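Local coordinates for ankyrin-repeat protein (Cryptosporidium parvum, PDB 2W4S) that probably binds RNA through this PHAX-type domain, a role consistent with small-RNA export and transport, within a longer protein that also carries ankyrin repeats, at residues I9-I14 with R28-I33. Residues are numbered along the deposited sequence; the frame is centred on the assembly and turned at random.
Sequences IVLNTI and RVIKTI
Helix-to-helix packing within the all-helical PHAX-type RNA-binding domain brings Ile-30 of helix 24-50 against Val-10 and Leu-11 of helix 6-18. The meeting is small, with 123 Å² buried in all, and made by van der Waals contact alone; the CA atoms of Leu-11 and Ile-30 come within 7.3 Å of each other. Ile-30 supplies most of it through one methyl: its CD1 lies 3.5 Å from the CA of Leu-11 and 3.8 Å from its CB, and thus presses on backbone and side-chain root together. A first torsion of -73° sets CG1 anti to the carbonyl carbon, and chi2 of 162° extends the chain to carry CD1 across. The Leu-11 side chain crosses that of Ile-30 at about a right angle, while Val-10 adds its CG1 at 4.2 Å from Ile-30 CD1. Inside helix 6-18, Ile-9 O accepts from Thr-13 OG1 at 3.0 Å and from Thr-13 N on the opposite face of its carbonyl plane, which gives the hydroxyl of the buried Thr-13 an acceptor within its own helix. Beyond the pair, Val-29 and Ile-33 pack respectively on Leu-73 and Leu-76 of helix 65-78, Thr-32 touches helix 84-91, and Val-10 also meets Leu-39 of the second subunit.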
loop_
_atom_site.group_PDB
_atom_site.type_symbol
_atom_site.label_atom_id
_atom_site.label_comp_id
_atom_site.label_asym_id
_atom_site.label_seq_id
_atom_site.Cartn_x
_atom_site.Cartn_y
_atom_site.Cartn_z
ATOM N N ILE C 9 1.409 -10.194 -3.835
ATOM C CA ILE C 9 1.722 -8.789 -3.968
ATOM C C ILE C 9 1.003 -7.970 -2.916
ATOM O O ILE C 9 1.609 -7.116 -2.263
ATOM C CB ILE C 9 1.432 -8.326 -5.402
ATOM C CG1 ILE C 9 2.404 -9.041 -6.348
ATOM C CG2 ILE C 9 1.586 -6.833 -5.529
ATOM C CD1 ILE C 9 1.850 -9.333 -7.687
ATOM N N VAL C 10 -0.282 -8.244 -2.723
ATOM C CA VAL C 10 -1.031 -7.569 -1.674
ATOM C C VAL C 10 -0.377 -7.884 -0.320
ATOM O O VAL C 10 -0.114 -6.976 0.474
ATOM C CB VAL C 10 -2.528 -7.932 -1.744
ATOM C CG1 VAL C 10 -3.313 -7.306 -0.607
ATOM C CG2 VAL C 10 -3.094 -7.459 -3.077
ATOM N N LEU C 11 -0.058 -9.160 -0.116
ATOM C CA LEU C 11 0.642 -9.638 1.063
ATOM C C LEU C 11 1.851 -8.820 1.419
ATOM O O LEU C 11 1.916 -8.289 2.540
ATOM C CB LEU C 11 1.065 -11.104 0.891
ATOM C CG LEU C 11 1.850 -11.786 2.019
ATOM C CD1 LEU C 11 1.125 -11.663 3.332
ATOM C CD2 LEU C 11 2.061 -13.245 1.678
ATOM N N ASN C 12 2.799 -8.736 0.476
ATOM C CA ASN C 12 4.036 -7.977 0.646
ATOM C C ASN C 12 3.815 -6.487 0.781
ATOM O O ASN C 12 4.446 -5.856 1.616
ATOM C CB ASN C 12 5.035 -8.238 -0.497
ATOM C CG ASN C 12 5.523 -9.662 -0.523
ATOM O OD1 ASN C 12 5.299 -10.423 0.415
ATOM N ND2 ASN C 12 6.177 -10.041 -1.602
ATOM N N THR C 13 2.949 -5.912 -0.046
ATOM C CA THR C 13 2.617 -4.508 0.122
ATOM C C THR C 13 2.157 -4.218 1.555
ATOM O O THR C 13 2.668 -3.287 2.191
ATOM C CB THR C 13 1.532 -4.090 -0.846
ATOM O OG1 THR C 13 2.045 -4.184 -2.177
ATOM C CG2 THR C 13 1.055 -2.650 -0.568
ATOM N N ILE C 14 1.191 -4.994 2.056
ATOM C CA ILE C 14 0.661 -4.753 3.392
ATOM C C ILE C 14 1.772 -5.011 4.423
ATOM O O ILE C 14 1.969 -4.221 5.359
ATOM C CB ILE C 14 -0.590 -5.643 3.681
ATOM C CG1 ILE C 14 -1.690 -5.372 2.624
ATOM C CG2 ILE C 14 -1.096 -5.444 5.087
ATOM C CD1 ILE C 14 -2.967 -6.120 2.842
ATOM N N ARG C 28 -2.923 -14.898 6.869
ATOM C CA ARG C 28 -4.196 -15.363 7.408
ATOM C C ARG C 28 -5.335 -14.352 7.196
ATOM O O ARG C 28 -6.457 -14.750 6.898
ATOM C CB ARG C 28 -4.045 -15.866 8.856
ATOM C CG ARG C 28 -3.166 -17.156 8.933
ATOM C CD ARG C 28 -2.988 -17.763 10.327
ATOM N NE ARG C 28 -2.590 -16.782 11.334
ATOM C CZ ARG C 28 -1.347 -16.575 11.777
ATOM N NH1 ARG C 28 -0.325 -17.278 11.314
ATOM N NH2 ARG C 28 -1.118 -15.634 12.691
ATOM N N VAL C 29 -5.054 -13.055 7.279
ATOM C CA VAL C 29 -6.093 -12.051 6.970
ATOM C C VAL C 29 -6.551 -12.125 5.511
ATOM O O VAL C 29 -7.756 -12.139 5.233
ATOM C CB VAL C 29 -5.630 -10.620 7.279
ATOM C CG1 VAL C 29 -6.706 -9.600 6.874
ATOM C CG2 VAL C 29 -5.278 -10.473 8.755
ATOM N N ILE C 30 -5.588 -12.174 4.592
ATOM C CA ILE C 30 -5.860 -12.317 3.151
ATOM C C ILE C 30 -6.642 -13.597 2.840
ATOM O O ILE C 30 -7.625 -13.553 2.088
ATOM C CB ILE C 30 -4.568 -12.239 2.321
ATOM C CG1 ILE C 30 -4.059 -10.790 2.296
ATOM C CG2 ILE C 30 -4.782 -12.760 0.905
ATOM C CD1 ILE C 30 -2.612 -10.649 1.892
ATOM N N LYS C 31 -6.220 -14.716 3.439
ATOM C CA LYS C 31 -6.909 -15.996 3.277
ATOM C C LYS C 31 -8.359 -15.907 3.744
ATOM O O LYS C 31 -9.251 -16.510 3.136
ATOM C CB LYS C 31 -6.184 -17.123 4.029
ATOM C CG LYS C 31 -5.069 -17.796 3.226
ATOM C CD LYS C 31 -4.229 -18.777 4.074
ATOM C CE LYS C 31 -2.758 -18.811 3.567
ATOM N NZ LYS C 31 -1.782 -19.253 4.625
ATOM N N THR C 32 -8.595 -15.140 4.804
ATOM C CA THR C 32 -9.937 -14.971 5.361
ATOM C C THR C 32 -10.843 -13.924 4.669
ATOM O O THR C 32 -11.985 -14.247 4.293
ATOM C CB THR C 32 -9.859 -14.663 6.848
ATOM O OG1 THR C 32 -9.073 -15.675 7.489
ATOM C CG2 THR C 32 -11.258 -14.630 7.458
ATOM N N ILE C 33 -10.380 -12.673 4.528
ATOM C CA ILE C 33 -11.246 -11.648 3.896
ATOM C C ILE C 33 -10.972 -11.353 2.407
ATOM O O ILE C 33 -11.717 -10.579 1.809
ATOM C CB ILE C 33 -11.316 -10.335 4.716
ATOM C CG1 ILE C 33 -9.955 -9.602 4.723
ATOM C CG2 ILE C 33 -11.805 -10.623 6.147
ATOM C CD1 ILE C 33 -9.866 -8.460 5.729
#